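PDB 5O51: Rho guanyl nucleotide exchange factor (Rom2), putative from Aspergillus fumigatus Af293, which probably acts as a guanine-nucleotide exchange factor for Rho-type GTPases and is represented here by its CNH domain, a beta-propeller. Local coordinates for residues 24-29 with 66-71; 76-81 with 114-119. All blocks are in the same frame, centred on the assembly; numbering follows the deposited sequence.

Overall arrangement
The chain folds into seven four-stranded antiparallel sheets, the blades of a beta-propeller. Strand 8-12 joins strands 307-312, 317-323 and 327-333, so the two ends of the chain close the ring in one blade. Contacts 1 and 2 are successive blade-to-blade interfaces. Contact 1 joins the first strands of two sheets, 22-28 and 65-71; contact 2 sets the second strand of the latter sheet, 76-81, against the first strand of the next, 115-120. They come in series along the chain, with centres about 8 Å apart. The sheet of strands 65-71 and 76-81 serves both, so one blade is joined to its two neighbours in the ring: Leu71 N probably hydrogen-bonds to Leu76 O, and Gln67 NE2 reaches across to Phe116 O.

Contact 1: residues 24-29 with 66-71; sequences CLVPVD and TQIDTL
Cys24 SG sits over the face of the Thr66-Gln67 peptide, 3.7 Å from Gln67 N, and Ile68 CG2 returns the arrangement by lying over the face of the Leu25-Val26 peptide, 3.7 Å from Leu25 C. Cys24 SG and Ile68 CG2 also touch each other, at 3.7 Å. Cys24 reaches this place because a chi1 of 54° folds its sulfur in above its own main chain, flanked by N and C. At the Asp69 carboxylate, Val26 CG2 comes within 3.9 Å of Asp69 OD1 from one side of the plane; Thr70 N donates to the same oxygen from the other side, on its anti side and 31° out of plane, which helps hold the group's rotation. Val26 CG1 meets Ile68 CG2, the side chains crossing at about a right angle, and farther along Val28 CG1 packs on Thr70 CG2 at 3.7 Å. Instead of direct backbone bonds, a water donates to both Leu25 O (2.7 Å) and Ile68 O (3.0 Å). Two first strands running nearly parallel, 15° apart with axes 6.0 Å from each other at closest approach yet belonging to separate sheets, are typical of adjacent blades near the central channel of a beta-propeller.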
ATOM      1  N   CYS A  24       3.842   7.698  -5.921  1.00 34.29           N
ATOM      2  CA  CYS A  24       2.945   7.418  -4.773  1.00 31.59           C
ATOM      3  C   CYS A  24       2.032   8.580  -4.495  1.00 32.18           C
ATOM      4  O   CYS A  24       2.207   9.671  -5.068  1.00 31.01           O
ATOM      5  CB  CYS A  24       3.755   7.080  -3.523  1.00 34.15           C
ATOM      6  SG  CYS A  24       4.996   8.301  -3.054  1.00 36.30           S
ATOM      7  N   LEU A  25       1.027   8.353  -3.645  1.00 32.87           N
ATOM      8  CA  LEU A  25       0.014   9.367  -3.391  1.00 33.99           C
ATOM      9  C   LEU A  25      -0.706   9.015  -2.086  1.00 35.91           C
ATOM     10  O   LEU A  25      -0.896   7.821  -1.789  1.00 35.24           O
ATOM     11  CB  LEU A  25      -0.933   9.465  -4.618  1.00 35.30           C
ATOM     12  CG  LEU A  25      -2.229  10.302  -4.589  1.00 42.34           C
ATOM     13  CD1 LEU A  25      -2.687  10.679  -5.980  1.00 41.00           C
ATOM     14  CD2 LEU A  25      -3.392   9.564  -3.945  1.00 47.20           C
ATOM     15  N   VAL A  26      -1.105  10.031  -1.329  1.00 29.19           N
ATOM     16  CA  VAL A  26      -2.053   9.838  -0.230  1.00 32.41           C
ATOM     17  C   VAL A  26      -3.036  11.014  -0.185  1.00 32.09           C
ATOM     18  O   VAL A  26      -2.637  12.168  -0.404  1.00 33.49           O
ATOM     19  CB  VAL A  26      -1.346   9.679   1.130  1.00 33.70           C
ATOM     20  CG1 VAL A  26      -0.555  10.955   1.482  1.00 36.32           C
ATOM     21  CG2 VAL A  26      -2.337   9.361   2.258  1.00 36.28           C
ATOM     22  N   PRO A  27      -4.346  10.736   0.057  1.00 35.26           N
ATOM     23  CA  PRO A  27      -5.337  11.798   0.221  1.00 33.55           C
ATOM     24  C   PRO A  27      -5.255  12.353   1.638  1.00 38.19           C
ATOM     25  O   PRO A  27      -4.870  11.636   2.506  1.00 37.23           O
ATOM     26  CB  PRO A  27      -6.693  11.087  -0.047  1.00 39.82           C
ATOM     27  CG  PRO A  27      -6.430   9.647   0.191  1.00 42.58           C
ATOM     28  CD  PRO A  27      -4.992   9.449  -0.274  1.00 37.30           C
ATOM     29  N   VAL A  28      -5.517  13.637   1.837  1.00 34.95           N
ATOM     30  CA  VAL A  28      -5.531  14.227   3.201  1.00 43.40           C
ATOM     31  C   VAL A  28      -6.779  15.113   3.275  1.00 41.54           C
ATOM     32  O   VAL A  28      -7.474  15.286   2.262  1.00 37.56           O
ATOM     33  CB  VAL A  28      -4.258  15.082   3.530  1.00 42.80           C
ATOM     34  CG1 VAL A  28      -3.010  14.249   3.306  1.00 47.66           C
ATOM     35  CG2 VAL A  28      -4.186  16.316   2.661  1.00 40.86           C
ATOM     36  N   ASP A  29      -7.043  15.661   4.463  1.00 54.21           N
ATOM     37  CA  ASP A  29      -8.114  16.655   4.640  1.00 56.08           C
ATOM     38  C   ASP A  29      -9.440  16.045   4.242  1.00 48.21           C
ATOM     39  O   ASP A  29     -10.153  16.579   3.377  1.00 51.63           O
ATOM     40  CB  ASP A  29      -7.828  17.917   3.780  1.00 66.08           C
ATOM     41  CG  ASP A  29      -7.462  19.136   4.608  1.00 73.70           C
ATOM     42  OD1 ASP A  29      -8.408  19.814   5.108  1.00 79.82           O
ATOM     43  OD2 ASP A  29      -6.237  19.436   4.712  1.00 74.90           O
ATOM     44  N   THR A  66       9.407   7.338  -2.723  1.00 34.97           N
ATOM     45  CA  THR A  66       8.778   6.092  -3.153  1.00 38.50           C
ATOM     46  C   THR A  66       7.531   5.691  -2.355  1.00 36.17           C
ATOM     47  O   THR A  66       6.798   4.873  -2.844  1.00 42.38           O
ATOM     48  CB  THR A  66       9.751   4.930  -3.107  1.00 35.30           C
ATOM     49  OG1 THR A  66      10.213   4.828  -1.763  1.00 39.81           O
ATOM     50  CG2 THR A  66      10.973   5.164  -4.062  1.00 37.69           C
ATOM     51  N   GLN A  67       7.332   6.205  -1.135  1.00 38.09           N
ATOM     52  CA  GLN A  67       6.133   5.882  -0.353  1.00 36.76           C
ATOM     53  C   GLN A  67       5.779   7.056   0.556  1.00 36.39           C
ATOM     54  O   GLN A  67       6.639   7.815   1.045  1.00 37.29           O
ATOM     55  CB  GLN A  67       6.321   4.507   0.338  1.00 43.96           C
ATOM     56  CG  GLN A  67       5.044   3.859   0.808  1.00 45.24           C
ATOM     57  CD  GLN A  67       5.214   2.757   1.842  1.00 47.17           C
ATOM     58  OE1 GLN A  67       6.178   1.939   1.825  1.00 37.31           O
ATOM     59  NE2 GLN A  67       4.240   2.715   2.774  1.00 40.94           N
ATOM     60  N   ILE A  68       4.483   7.281   0.716  1.00 35.04           N
ATOM     61  CA  ILE A  68       3.943   8.402   1.449  1.00 32.21           C
ATOM     62  C   ILE A  68       2.609   8.015   2.130  1.00 36.94           C
ATOM     63  O   ILE A  68       1.798   7.258   1.563  1.00 38.84           O
ATOM     64  CB  ILE A  68       3.781   9.626   0.535  1.00 38.75           C
ATOM     65  CG1 ILE A  68       3.678  10.902   1.342  1.00 40.62           C
ATOM     66  CG2 ILE A  68       2.602   9.516  -0.448  1.00 37.88           C
ATOM     67  CD1 ILE A  68       3.957  12.138   0.467  1.00 50.47           C
ATOM     68  N   ASP A  69       2.401   8.506   3.333  1.00 35.03           N
ATOM     69  CA  ASP A  69       1.184   8.262   4.129  1.00 37.99           C
ATOM     70  C   ASP A  69       1.031   9.363   5.186  1.00 42.82           C
ATOM     71  O   ASP A  69       1.849  10.341   5.219  1.00 39.12           O
ATOM     72  CB  ASP A  69       1.281   6.907   4.811  1.00 39.91           C
ATOM     73  CG  ASP A  69      -0.104   6.215   5.008  1.00 53.33           C
ATOM     74  OD1 ASP A  69      -1.189   6.872   4.986  1.00 42.10           O
ATOM     75  OD2 ASP A  69      -0.065   4.995   5.200  1.00 64.07           O
ATOM     76  N   THR A  70      -0.027   9.249   5.996  1.00 40.54           N
ATOM     77  CA  THR A  70      -0.335  10.186   7.118  1.00 45.60           C
ATOM     78  C   THR A  70      -0.668   9.444   8.406  1.00 48.52           C
ATOM     79  O   THR A  70      -1.040   8.303   8.324  1.00 47.46           O
ATOM     80  CB  THR A  70      -1.602  11.040   6.875  1.00 49.17           C
ATOM     81  OG1 THR A  70      -2.677  10.187   6.449  1.00 48.14           O
ATOM     82  CG2 THR A  70      -1.356  12.151   5.854  1.00 48.81           C
ATOM     83  N   LEU A  71      -0.520  10.114   9.566  1.00 51.18           N
ATOM     84  CA  LEU A  71      -1.222   9.801  10.852  1.00 45.66           C
ATOM     85  C   LEU A  71      -2.074  10.990  11.165  1.00 47.02           C
ATOM     86  O   LEU A  71      -1.592  11.957  11.733  1.00 47.37           O
ATOM     87  CB  LEU A  71      -0.239   9.672  12.017  1.00 50.22           C
ATOM     88  CG  LEU A  71       0.381   8.322  12.327  1.00 58.03           C
ATOM     89  CD1 LEU A  71       1.236   7.964  11.154  1.00 62.57           C
ATOM     90  CD2 LEU A  71       1.223   8.353  13.619  1.00 58.58           C
TER
HETATM   91  O   HOH W   1      -0.706   6.230   0.342  1.00 41.44           O

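Contact 2: residues 76-81 with 114-119; sequences LLLVLA and NFFKAG
This is an interface between neighbouring propeller blades: strand 76-81, second in its sheet, lies across from strand 115-119, first in the next. Their directions differ by 168°, but the axes come no closer than 8.5 Å, too far for backbone pairing, and side chains fill the gap. Phe116, Leu80 and Leu78 share most of the filling. With chi1 at 81° the Phe116 ring extends toward strand 76-81, where its CZ and CE1 meet Leu78 while CE2 and CD2 meet Leu80. Leu78 CB approaches obliquely, 3.8 Å from Phe116 CZ, whereas Leu80 CB lies at the ring edge near its plane, 4.1 Å from Phe116 CE2. Leu78 CD1 then bridges two residues, being 3.9 Å from Phe116 CE1 and 4.0 Å from Ala118 CB. At the other end, Leu80 extends CD2 to the backbone, 3.6 Å from Asn114 O and 3.9 Å from Phe115 CA, beside the classic bulge where Asn114 and Phe115 both face Val130. Leu85 also touches the Phe116 side chain. The cohesion between these two segments is therefore dispersive and hydrophobic, resting on leucine carbons set against the Phe116 ring, the Ala118 methyl and the backbone at Asn114-Phe115, while Gln67 of the adjoining strand 65-71 makes a polar tie, its NE2 donating to Phe116 O.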
ATOM      1  N   LEU A  76       0.689  14.196  11.352  1.00 42.23           N
ATOM      2  CA  LEU A  76       2.002  13.848  10.772  1.00 45.87           C
ATOM      3  C   LEU A  76       1.884  13.345   9.332  1.00 41.39           C
ATOM      4  O   LEU A  76       1.038  12.446   8.998  1.00 37.38           O
ATOM      5  CB  LEU A  76       2.748  12.802  11.617  1.00 46.17           C
ATOM      6  CG  LEU A  76       3.141  13.213  13.025  1.00 54.33           C
ATOM      7  CD1 LEU A  76       3.880  12.077  13.721  1.00 57.29           C
ATOM      8  CD2 LEU A  76       3.960  14.476  13.052  1.00 53.69           C
ATOM      9  N   LEU A  77       2.730  13.921   8.477  1.00 42.10           N
ATOM     10  CA  LEU A  77       3.017  13.379   7.170  1.00 38.33           C
ATOM     11  C   LEU A  77       4.246  12.445   7.234  1.00 44.11           C
ATOM     12  O   LEU A  77       5.303  12.843   7.660  1.00 43.97           O
ATOM     13  CB  LEU A  77       3.220  14.508   6.168  1.00 41.91           C
ATOM     14  CG  LEU A  77       3.463  14.092   4.727  1.00 39.24           C
ATOM     15  CD1 LEU A  77       2.193  13.581   4.055  1.00 40.62           C
ATOM     16  CD2 LEU A  77       4.035  15.305   3.970  1.00 41.97           C
ATOM     17  N   LEU A  78       4.087  11.199   6.786  1.00 42.11           N
ATOM     18  CA  LEU A  78       5.175  10.186   6.721  1.00 39.65           C
ATOM     19  C   LEU A  78       5.705  10.000   5.276  1.00 44.04           C
ATOM     20  O   LEU A  78       4.918   9.750   4.297  1.00 37.57           O
ATOM     21  CB  LEU A  78       4.674   8.865   7.241  1.00 39.76           C
ATOM     22  CG  LEU A  78       4.001   8.883   8.633  1.00 40.38           C
ATOM     23  CD1 LEU A  78       3.450   7.488   8.907  1.00 42.87           C
ATOM     24  CD2 LEU A  78       5.042   9.279   9.684  1.00 45.46           C
ATOM     25  N   VAL A  79       7.025  10.184   5.123  1.00 37.82           N
ATOM     26  CA  VAL A  79       7.667  10.211   3.795  1.00 36.71           C
ATOM     27  C   VAL A  79       8.892   9.294   3.721  1.00 37.84           C
ATOM     28  O   VAL A  79       9.823   9.462   4.484  1.00 41.27           O
ATOM     29  CB  VAL A  79       8.089  11.647   3.461  1.00 37.42           C
ATOM     30  CG1 VAL A  79       8.878  11.727   2.152  1.00 39.67           C
ATOM     31  CG2 VAL A  79       6.840  12.539   3.395  1.00 43.91           C
ATOM     32  N   LEU A  80       8.905   8.370   2.758  1.00 37.10           N
ATOM     33  CA  LEU A  80      10.047   7.524   2.446  1.00 35.14           C
ATOM     34  C   LEU A  80      10.704   8.057   1.143  1.00 39.55           C
ATOM     35  O   LEU A  80      10.111   7.953   0.084  1.00 39.42           O
ATOM     36  CB  LEU A  80       9.634   6.092   2.294  1.00 39.69           C
ATOM     37  CG  LEU A  80      10.745   5.064   1.987  1.00 47.28           C
ATOM     38  CD1 LEU A  80      11.820   5.107   3.056  1.00 45.11           C
ATOM     39  CD2 LEU A  80      10.187   3.649   1.894  1.00 47.58           C
ATOM     40  N   ALA A  81      11.906   8.683   1.263  1.00 38.97           N
ATOM     41  CA  ALA A  81      12.607   9.404   0.178  1.00 36.92           C
ATOM     42  C   ALA A  81      14.056   8.916   0.138  1.00 38.33           C
ATOM     43  O   ALA A  81      14.809   9.040   1.127  1.00 40.72           O
ATOM     44  CB  ALA A  81      12.584  10.897   0.400  1.00 35.56           C
ATOM     45  N   ASN A 114      13.352   0.100   3.267  1.00 49.11           N
ATOM     46  CA  ASN A 114      12.795  -0.290   1.980  1.00 52.41           C
ATOM     47  C   ASN A 114      11.267  -0.079   1.837  1.00 54.07           C
ATOM     48  O   ASN A 114      10.834   0.243   0.770  1.00 51.33           O
ATOM     49  CB  ASN A 114      13.191  -1.759   1.714  1.00 54.04           C
ATOM     50  CG  ASN A 114      14.706  -1.922   1.722  1.00 64.68           C
ATOM     51  OD1 ASN A 114      15.302  -2.453   2.673  1.00 58.35           O
ATOM     52  ND2 ASN A 114      15.344  -1.318   0.719  1.00 61.22           N
ATOM     53  N   PHE A 115      10.474  -0.327   2.880  1.00 52.92           N
ATOM     54  CA  PHE A 115       9.043   0.057   2.929  1.00 48.46           C
ATOM     55  C   PHE A 115       8.583   0.288   4.361  1.00 53.29           C
ATOM     56  O   PHE A 115       9.365   0.099   5.316  1.00 52.27           O
ATOM     57  CB  PHE A 115       8.081  -0.877   2.138  1.00 56.45           C
ATOM     58  CG  PHE A 115       8.036  -2.321   2.591  1.00 59.64           C
ATOM     59  CD1 PHE A 115       8.938  -3.251   2.078  1.00 63.41           C
ATOM     60  CD2 PHE A 115       7.027  -2.781   3.416  1.00 58.40           C
ATOM     61  CE1 PHE A 115       8.879  -4.589   2.446  1.00 62.01           C
ATOM     62  CE2 PHE A 115       6.952  -4.121   3.786  1.00 57.30           C
ATOM     63  CZ  PHE A 115       7.877  -5.028   3.302  1.00 63.82           C
ATOM     64  N   PHE A 116       7.369   0.831   4.499  1.00 42.72           N
ATOM     65  CA  PHE A 116       6.749   1.010   5.788  1.00 43.94           C
ATOM     66  C   PHE A 116       5.236   0.795   5.798  1.00 46.49           C
ATOM     67  O   PHE A 116       4.598   0.796   4.762  1.00 41.63           O
ATOM     68  CB  PHE A 116       7.122   2.359   6.342  1.00 43.95           C
ATOM     69  CG  PHE A 116       6.318   3.534   5.803  1.00 41.71           C
ATOM     70  CD1 PHE A 116       5.137   3.934   6.418  1.00 39.98           C
ATOM     71  CD2 PHE A 116       6.806   4.303   4.737  1.00 42.46           C
ATOM     72  CE1 PHE A 116       4.436   5.049   5.973  1.00 40.09           C
ATOM     73  CE2 PHE A 116       6.111   5.422   4.295  1.00 40.10           C
ATOM     74  CZ  PHE A 116       4.921   5.805   4.937  1.00 38.65           C
ATOM     75  N   LYS A 117       4.671   0.683   6.995  1.00 49.70           N
ATOM     76  CA  LYS A 117       3.236   0.585   7.190  1.00 44.85           C
ATOM     77  C   LYS A 117       2.786   1.220   8.530  1.00 52.71           C
ATOM     78  O   LYS A 117       3.337   0.944   9.599  1.00 54.23           O
ATOM     79  CB  LYS A 117       2.852  -0.874   7.128  1.00 54.14           C
ATOM     80  CG  LYS A 117       1.369  -1.128   7.218  1.00 59.32           C
ATOM     81  CD  LYS A 117       0.719  -0.905   5.885  1.00 67.78           C
ATOM     82  CE  LYS A 117      -0.800  -0.848   6.001  1.00 73.66           C
ATOM     83  NZ  LYS A 117      -1.348  -1.993   6.772  1.00 82.11           N
ATOM     84  N   ALA A 118       1.794   2.088   8.449  1.00 50.09           N
ATOM     85  CA  ALA A 118       1.211   2.743   9.623  1.00 61.79           C
ATOM     86  C   ALA A 118      -0.182   2.231   9.791  1.00 72.20           C
ATOM     87  O   ALA A 118      -1.019   2.436   8.894  1.00 73.81           O
ATOM     88  CB  ALA A 118       1.137   4.243   9.421  1.00 58.98           C
ATOM     89  N   GLY A 119      -0.441   1.595  10.931  1.00 81.35           N
ATOM     90  CA  GLY A 119      -1.793   1.174  11.276  1.00 88.13           C
ATOM     91  C   GLY A 119      -2.066   1.175  12.754  1.00 96.59           C
ATOM     92  O   GLY A 119      -1.148   1.284  13.576  1.00107.93           O
TER